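Long-range contacts in female germline-specific tumor suppressor gld-1 (Caenorhabditis elegans, PDB 3K6T), which binds RNA carrying the 5'-UACUCAU-3' consensus and represses translation of glp-1 mRNA, pairing into homodimers through the Qua1 domain described here: residues D12-K17 against D36-V41; A5-L10 against V43-T48. All coordinates share one frame; numbering follows the deposited sequence.

Contact 1: D12-K17 against D36-V41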
ATOM      1  N   ASP A  12      -9.385   4.190   8.246  1.00 32.32           N
ATOM      2  CA  ASP A  12      -8.452   3.166   8.711  1.00 30.46           C
ATOM      3  C   ASP A  12      -7.048   3.398   8.151  1.00 26.78           C
ATOM      4  O   ASP A  12      -6.059   3.291   8.874  1.00 28.02           O
ATOM      5  CB  ASP A  12      -8.948   1.762   8.343  1.00 35.70           C
ATOM      6  CG  ASP A  12     -10.118   1.308   9.208  1.00 46.97           C
ATOM      7  OD1 ASP A  12     -10.292   1.861  10.315  1.00 38.47           O
ATOM      8  OD2 ASP A  12     -10.861   0.396   8.782  1.00 54.77           O
ATOM      9  N   LEU A  13      -6.964   3.727   6.866  1.00 24.48           N
ATOM     10  CA  LEU A  13      -5.663   3.958   6.234  1.00 24.20           C
ATOM     11  C   LEU A  13      -4.967   5.150   6.866  1.00 26.20           C
ATOM     12  O   LEU A  13      -3.771   5.112   7.163  1.00 24.11           O
ATOM     13  CB  LEU A  13      -5.823   4.205   4.731  1.00 20.06           C
ATOM     14  CG  LEU A  13      -6.452   3.095   3.893  1.00 22.93           C
ATOM     15  CD1 LEU A  13      -6.682   3.618   2.484  1.00 23.81           C
ATOM     16  CD2 LEU A  13      -5.584   1.840   3.875  1.00 25.06           C
ATOM     17  N   VAL A  14      -5.727   6.219   7.068  1.00 28.40           N
ATOM     18  CA  VAL A  14      -5.178   7.430   7.656  1.00 23.98           C
ATOM     19  C   VAL A  14      -4.701   7.173   9.078  1.00 23.35           C
ATOM     20  O   VAL A  14      -3.650   7.662   9.485  1.00 29.89           O
ATOM     21  CB  VAL A  14      -6.205   8.591   7.638  1.00 34.90           C
ATOM     22  CG1 VAL A  14      -5.691   9.769   8.448  1.00 33.87           C
ATOM     23  CG2 VAL A  14      -6.514   9.013   6.193  1.00 32.45           C
ATOM     24  N   LYS A  15      -5.470   6.410   9.843  1.00 27.51           N
ATOM     25  CA  LYS A  15      -5.018   6.040  11.180  1.00 30.29           C
ATOM     26  C   LYS A  15      -3.709   5.239  11.120  1.00 30.13           C
ATOM     27  O   LYS A  15      -2.817   5.440  11.942  1.00 27.13           O
ATOM     28  CB  LYS A  15      -6.093   5.242  11.926  1.00 41.17           C
ATOM     29  CG  LYS A  15      -5.898   5.218  13.432  1.00 62.44           C
ATOM     30  CD  LYS A  15      -6.602   4.033  14.086  1.00 78.10           C
ATOM     31  CE  LYS A  15      -6.259   3.933  15.572  1.00 84.41           C
ATOM     32  NZ  LYS A  15      -6.650   2.621  16.169  1.00 85.90           N
ATOM     33  N   GLU A  16      -3.595   4.329  10.152  1.00 29.61           N
ATOM     34  CA  GLU A  16      -2.373   3.524  10.026  1.00 25.79           C
ATOM     35  C   GLU A  16      -1.192   4.410   9.637  1.00 25.79           C
ATOM     36  O   GLU A  16      -0.076   4.215  10.115  1.00 26.43           O
ATOM     37  CB  GLU A  16      -2.558   2.371   9.026  1.00 24.96           C
ATOM     38  CG  GLU A  16      -3.490   1.273   9.546  1.00 28.34           C
ATOM     39  CD  GLU A  16      -3.495   0.016   8.693  1.00 35.10           C
ATOM     40  OE1 GLU A  16      -2.518  -0.219   7.946  1.00 35.59           O
ATOM     41  OE2 GLU A  16      -4.480  -0.748   8.784  1.00 32.49           O
ATOM     42  N   LYS A  17      -1.459   5.402   8.789  1.00 25.66           N
ATOM     43  CA  LYS A  17      -0.441   6.369   8.366  1.00 26.33           C
ATOM     44  C   LYS A  17       0.093   7.172   9.551  1.00 30.02           C
ATOM     45  O   LYS A  17       1.292   7.447   9.642  1.00 27.17           O
ATOM     46  CB  LYS A  17      -1.017   7.306   7.301  1.00 26.02           C
ATOM     47  CG  LYS A  17      -0.084   8.429   6.839  1.00 34.01           C
ATOM     48  CD  LYS A  17      -0.731   9.234   5.707  1.00 35.67           C
ATOM     49  CE  LYS A  17       0.040  10.518   5.402  1.00 35.06           C
ATOM     50  NZ  LYS A  17       1.438  10.243   4.967  1.00 32.90           N
ATOM     51  N   ASP A  36      -0.155   5.937  -1.804  1.00 26.18           N
ATOM     52  CA  ASP A  36      -0.776   5.609  -3.088  1.00 26.23           C
ATOM     53  C   ASP A  36      -2.225   5.163  -2.868  1.00 26.17           C
ATOM     54  O   ASP A  36      -3.117   5.552  -3.613  1.00 24.99           O
ATOM     55  CB  ASP A  36      -0.043   4.466  -3.796  1.00 23.72           C
ATOM     56  CG  ASP A  36       1.319   4.866  -4.361  1.00 37.11           C
ATOM     57  OD1 ASP A  36       1.661   6.064  -4.373  1.00 34.59           O
ATOM     58  OD2 ASP A  36       2.052   3.949  -4.806  1.00 36.92           O
ATOM     59  N   GLU A  37      -2.447   4.317  -1.865  1.00 25.00           N
ATOM     60  CA  GLU A  37      -3.783   3.751  -1.612  1.00 24.05           C
ATOM     61  C   GLU A  37      -4.744   4.825  -1.089  1.00 23.40           C
ATOM     62  O   GLU A  37      -5.916   4.856  -1.448  1.00 24.75           O
ATOM     63  CB  GLU A  37      -3.701   2.558  -0.635  1.00 22.55           C
ATOM     64  CG  GLU A  37      -5.033   1.875  -0.319  1.00 23.75           C
ATOM     65  CD  GLU A  37      -5.619   1.108  -1.511  1.00 33.85           C
ATOM     66  OE1 GLU A  37      -5.134   1.279  -2.654  1.00 34.67           O
ATOM     67  OE2 GLU A  37      -6.567   0.323  -1.302  1.00 29.73           O
ATOM     68  N   ILE A  38      -4.235   5.708  -0.242  1.00 26.37           N
ATOM     69  CA  ILE A  38      -5.036   6.816   0.267  1.00 31.69           C
ATOM     70  C   ILE A  38      -5.489   7.699  -0.895  1.00 27.31           C
ATOM     71  O   ILE A  38      -6.661   8.069  -0.982  1.00 23.44           O
ATOM     72  CB  ILE A  38      -4.253   7.622   1.321  1.00 29.91           C
ATOM     73  CG1 ILE A  38      -4.098   6.780   2.594  1.00 31.31           C
ATOM     74  CG2 ILE A  38      -4.946   8.962   1.615  1.00 31.70           C
ATOM     75  CD1 ILE A  38      -3.242   7.426   3.678  1.00 26.81           C
ATOM     76  N   GLY A  39      -4.557   8.001  -1.797  1.00 26.32           N
ATOM     77  CA  GLY A  39      -4.846   8.768  -2.998  1.00 30.07           C
ATOM     78  C   GLY A  39      -5.916   8.129  -3.864  1.00 24.69           C
ATOM     79  O   GLY A  39      -6.856   8.794  -4.287  1.00 27.62           O
ATOM     80  N   ARG A  40      -5.784   6.831  -4.113  1.00 26.01           N
ATOM     81  CA  ARG A  40      -6.749   6.106  -4.931  1.00 27.65           C
ATOM     82  C   ARG A  40      -8.155   6.097  -4.314  1.00 30.83           C
ATOM     83  O   ARG A  40      -9.151   6.226  -5.020  1.00 28.56           O
ATOM     84  CB  ARG A  40      -6.284   4.670  -5.165  1.00 29.28           C
ATOM     85  CG  ARG A  40      -7.256   3.857  -6.022  1.00 31.71           C
ATOM     86  CD  ARG A  40      -6.905   2.370  -6.020  1.00 39.65           C
ATOM     87  NE  ARG A  40      -7.233   1.718  -4.751  1.00 41.68           N
ATOM     88  CZ  ARG A  40      -8.461   1.351  -4.395  1.00 47.18           C
ATOM     89  NH1 ARG A  40      -9.490   1.578  -5.205  1.00 40.29           N
ATOM     90  NH2 ARG A  40      -8.663   0.763  -3.223  1.00 52.78           N
ATOM     91  N   VAL A  41      -8.223   5.919  -3.000  1.00 27.88           N
ATOM     92  CA  VAL A  41      -9.496   5.909  -2.289  1.00 26.80           C
ATOM     93  C   VAL A  41     -10.169   7.293  -2.295  1.00 24.54           C
ATOM     94  O   VAL A  41     -11.375   7.397  -2.483  1.00 27.19           O
ATOM     95  CB  VAL A  41      -9.324   5.417  -0.834  1.00 28.13           C
ATOM     96  CG1 VAL A  41     -10.640   5.555  -0.060  1.00 23.45           C
ATOM     97  CG2 VAL A  41      -8.867   3.978  -0.824  1.00 27.78           C
TER
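Glu37 and Ile38 present carbon to Leu13 in the Qua1 helical hairpin, where the axes of segments 12-17 and 36-41 run antiparallel at 154°, 10.2 Å apart at closest approach. Glu37 is used in two ways. Its aliphatic CG touches Leu13 CD1 at 3.7 Å, while chi2 (69°) turns the carboxylate to meet Arg40, which grips it side-on: NE holds OE1 at 3.0 Å and NH2 holds OE2 at 2.9 Å, both nearly straight, with the oxygens in the guanidinium plane but met from above the carboxylate plane. Tyr9 OH is a second partner of the carboxylate, and Leu33 of the second subunit packs on this residue. Cut back to alanine, this position would probably leave the Arg40 guanidinium and Tyr9 OH without their carboxylate partner and open a gap beside Leu13 CD1. Ile38 follows at the middle of the contact. With CG1 anti to the carbonyl carbon (chi1 -70°), it sets CG1 3.8 Å from Leu13 CB and carries CD1 on to the Lys17 chain, which it meets at about a right angle, CD1 to CD 3.7 Å; the ammonium end of Lys17 goes to Glu31 and Asp35. One turn after Glu37, Val41 closes the row, its CG2 lying 4.0 Å from Leu13 CD1.

Contact 2: A5-L10 against V43-T48; sequences ATVEYL and VALFQT
The open end of the Qua1 helical hairpin, where the start of helix 7-20 meets the later turns of helix 28-49, illustrates how a helix can be begun and packed by the same few residues. Ala5, in the lead-in just before the helix, faces Ala44 methyl to methyl, CB to CB 3.5 Å. With nothing beyond CB on either residue, the backbones come close, the two CA atoms being 6.3 Å apart.

Leu45 has the most surface buried by the other segment and divides its two methyls between different partners. CG stands anti to the carbonyl carbon (chi1 -70°), and from that branch point CD2 lies 3.7 Å from the carbonyl oxygen of Ala5, with the CG2 methyl of Val7 a little farther off. CD1 instead reaches CD2 of Leu10 at 3.7 Å, the two leucine side chains slanting past each other. Leu45 thus packs on side chains and on the backbone carbonyl of Ala5, by van der Waals contact.

The polar groups serve each helix locally. Thr6 is the N-cap: its OG1 accepts from Tyr9 N at 2.9 Å, with an N-H...O angle of 163°, and so satisfies an amide of the first turn. On the other segment, Ala44 O takes two donors from Thr48, the backbone N and OG1, which arrive from opposite faces of the carbonyl plane; the hydroxyl bond is 3.0 Å long.

The Tyr9 ring stacks with His3, and its hydroxyl bonds to Arg32 of the second subunit. Deeper in the hairpin, Ala5 and Leu10 both rest on Val41 of helix 28-49, and Leu10 also on Ile38, while beyond Thr48 that helix ends and the following loop folds back so that Val53 and Leu55 touch Phe46.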
ATOM      1  N   ALA A   5     -13.612   1.321  -1.962  1.00 57.70           N
ATOM      2  CA  ALA A   5     -13.414   2.653  -1.400  1.00 48.35           C
ATOM      3  C   ALA A   5     -14.605   3.097  -0.547  1.00 45.40           C
ATOM      4  O   ALA A   5     -15.667   3.422  -1.064  1.00 45.80           O
ATOM      5  CB  ALA A   5     -13.152   3.658  -2.513  1.00 44.94           C
ATOM      6  N   THR A   6     -14.422   3.089   0.765  1.00 45.95           N
ATOM      7  CA  THR A   6     -15.437   3.592   1.676  1.00 46.85           C
ATOM      8  C   THR A   6     -14.785   4.625   2.571  1.00 42.57           C
ATOM      9  O   THR A   6     -13.559   4.651   2.717  1.00 32.43           O
ATOM     10  CB  THR A   6     -16.034   2.470   2.547  1.00 45.95           C
ATOM     11  OG1 THR A   6     -15.083   2.069   3.542  1.00 43.86           O
ATOM     12  CG2 THR A   6     -16.405   1.269   1.686  1.00 47.44           C
ATOM     13  N   VAL A   7     -15.600   5.481   3.168  1.00 40.24           N
ATOM     14  CA  VAL A   7     -15.075   6.500   4.060  1.00 40.82           C
ATOM     15  C   VAL A   7     -14.419   5.855   5.279  1.00 36.42           C
ATOM     16  O   VAL A   7     -13.415   6.355   5.783  1.00 36.54           O
ATOM     17  CB  VAL A   7     -16.172   7.495   4.483  1.00 41.70           C
ATOM     18  CG1 VAL A   7     -15.659   8.437   5.559  1.00 41.55           C
ATOM     19  CG2 VAL A   7     -16.649   8.280   3.273  1.00 41.89           C
ATOM     20  N   GLU A   8     -14.978   4.738   5.736  1.00 29.02           N
ATOM     21  CA  GLU A   8     -14.408   4.004   6.864  1.00 34.03           C
ATOM     22  C   GLU A   8     -13.029   3.429   6.528  1.00 33.93           C
ATOM     23  O   GLU A   8     -12.104   3.487   7.338  1.00 33.01           O
ATOM     24  CB  GLU A   8     -15.351   2.881   7.311  1.00 42.68           C
ATOM     25  N   TYR A   9     -12.904   2.857   5.337  1.00 34.11           N
ATOM     26  CA  TYR A   9     -11.617   2.348   4.865  1.00 34.69           C
ATOM     27  C   TYR A   9     -10.556   3.451   4.842  1.00 31.52           C
ATOM     28  O   TYR A   9      -9.425   3.250   5.296  1.00 27.51           O
ATOM     29  CB  TYR A   9     -11.782   1.742   3.476  1.00 30.59           C
ATOM     30  CG  TYR A   9     -10.523   1.159   2.873  1.00 34.20           C
ATOM     31  CD1 TYR A   9      -9.740   0.253   3.580  1.00 28.54           C
ATOM     32  CD2 TYR A   9     -10.140   1.488   1.574  1.00 30.98           C
ATOM     33  CE1 TYR A   9      -8.598  -0.288   3.017  1.00 33.34           C
ATOM     34  CE2 TYR A   9      -9.008   0.952   1.003  1.00 30.57           C
ATOM     35  CZ  TYR A   9      -8.234   0.070   1.725  1.00 33.07           C
ATOM     36  OH  TYR A   9      -7.110  -0.467   1.146  1.00 33.91           O
ATOM     37  N   LEU A  10     -10.929   4.612   4.308  1.00 32.12           N
ATOM     38  CA  LEU A  10     -10.042   5.772   4.261  1.00 30.78           C
ATOM     39  C   LEU A  10      -9.574   6.145   5.664  1.00 28.75           C
ATOM     40  O   LEU A  10      -8.393   6.428   5.892  1.00 23.44           O
ATOM     41  CB  LEU A  10     -10.769   6.970   3.628  1.00 27.16           C
ATOM     42  CG  LEU A  10      -9.973   8.262   3.444  1.00 30.26           C
ATOM     43  CD1 LEU A  10      -8.692   7.998   2.663  1.00 33.97           C
ATOM     44  CD2 LEU A  10     -10.808   9.340   2.750  1.00 32.39           C
ATOM     45  N   VAL A  43      -9.738   9.592  -4.565  1.00 26.80           N
ATOM     46  CA  VAL A  43     -10.180   9.796  -5.942  1.00 34.67           C
ATOM     47  C   VAL A  43     -11.467   9.022  -6.211  1.00 33.98           C
ATOM     48  O   VAL A  43     -12.414   9.557  -6.799  1.00 32.15           O
ATOM     49  CB  VAL A  43      -9.093   9.398  -6.968  1.00 32.35           C
ATOM     50  CG1 VAL A  43      -9.681   9.322  -8.380  1.00 35.33           C
ATOM     51  CG2 VAL A  43      -7.946  10.383  -6.921  1.00 33.71           C
ATOM     52  N   ALA A  44     -11.507   7.768  -5.763  1.00 28.05           N
ATOM     53  CA  ALA A  44     -12.694   6.933  -5.935  1.00 33.11           C
ATOM     54  C   ALA A  44     -13.917   7.525  -5.235  1.00 28.92           C
ATOM     55  O   ALA A  44     -15.019   7.511  -5.781  1.00 31.57           O
ATOM     56  CB  ALA A  44     -12.434   5.507  -5.439  1.00 33.22           C
ATOM     57  N   LEU A  45     -13.720   8.034  -4.022  1.00 27.55           N
ATOM     58  CA  LEU A  45     -14.812   8.650  -3.276  1.00 28.46           C
ATOM     59  C   LEU A  45     -15.319   9.874  -4.032  1.00 28.74           C
ATOM     60  O   LEU A  45     -16.521  10.054  -4.212  1.00 29.48           O
ATOM     61  CB  LEU A  45     -14.351   9.039  -1.863  1.00 26.69           C
ATOM     62  CG  LEU A  45     -14.090   7.864  -0.915  1.00 28.87           C
ATOM     63  CD1 LEU A  45     -13.442   8.338   0.388  1.00 30.51           C
ATOM     64  CD2 LEU A  45     -15.388   7.105  -0.635  1.00 37.01           C
ATOM     65  N   PHE A  46     -14.389  10.700  -4.497  1.00 28.31           N
ATOM     66  CA  PHE A  46     -14.749  11.892  -5.250  1.00 28.41           C
ATOM     67  C   PHE A  46     -15.496  11.548  -6.555  1.00 27.20           C
ATOM     68  O   PHE A  46     -16.476  12.201  -6.911  1.00 31.12           O
ATOM     69  CB  PHE A  46     -13.502  12.735  -5.527  1.00 29.57           C
ATOM     70  CG  PHE A  46     -13.778  13.977  -6.319  1.00 33.31           C
ATOM     71  CD1 PHE A  46     -13.744  13.956  -7.701  1.00 41.46           C
ATOM     72  CD2 PHE A  46     -14.085  15.165  -5.679  1.00 31.51           C
ATOM     73  CE1 PHE A  46     -14.011  15.100  -8.434  1.00 40.14           C
ATOM     74  CE2 PHE A  46     -14.351  16.307  -6.402  1.00 36.57           C
ATOM     75  CZ  PHE A  46     -14.309  16.274  -7.786  1.00 35.26           C
ATOM     76  N   GLN A  47     -15.035  10.516  -7.255  1.00 25.61           N
ATOM     77  CA  GLN A  47     -15.635  10.111  -8.525  1.00 30.51           C
ATOM     78  C   GLN A  47     -17.037   9.527  -8.335  1.00 33.90           C
ATOM     79  O   GLN A  47     -17.888   9.646  -9.208  1.00 31.46           O
ATOM     80  CB  GLN A  47     -14.746   9.079  -9.220  1.00 37.17           C
ATOM     81  CG  GLN A  47     -15.125   8.801 -10.661  1.00 56.00           C
ATOM     82  CD  GLN A  47     -14.385   9.695 -11.634  1.00 69.67           C
ATOM     83  OE1 GLN A  47     -13.151   9.748 -11.633  1.00 72.04           O
ATOM     84  NE2 GLN A  47     -15.133  10.404 -12.474  1.00 71.46           N
ATOM     85  N   THR A  48     -17.264   8.875  -7.201  1.00 37.11           N
ATOM     86  CA  THR A  48     -18.591   8.368  -6.873  1.00 36.73           C
ATOM     87  C   THR A  48     -19.525   9.535  -6.572  1.00 37.70           C
ATOM     88  O   THR A  48     -20.707   9.512  -6.920  1.00 36.25           O
ATOM     89  CB  THR A  48     -18.550   7.400  -5.674  1.00 40.53           C
ATOM     90  OG1 THR A  48     -17.721   6.281  -5.999  1.00 42.17           O
ATOM     91  CG2 THR A  48     -19.941   6.892  -5.350  1.00 44.84           C
TER

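Both contacts zip together the same pair of helices, 7-20 and 28-49, and contact 1 is nested inside the loop that contact 2 closes. Their centres are 10 Å apart, with contact 1 about 2 Å from the centre of the chain and contact 2 about 9 Å from it, so burial gives way to surface along the hairpin. Val41 bridges them: its CG2 packs 3.5 Å from Tyr9 CE2, and its CG1 lies 4.0 Å from Ala5 CB. A polar link runs alongside, a probable hydrogen bond of 2.6 Å between Glu37 OE2 and Tyr9 OH. Near contact 1, Glu16 bonds to Asn29 and Val30 backbone amides of the second subunit, tying the hairpin to its partner in the homodimer.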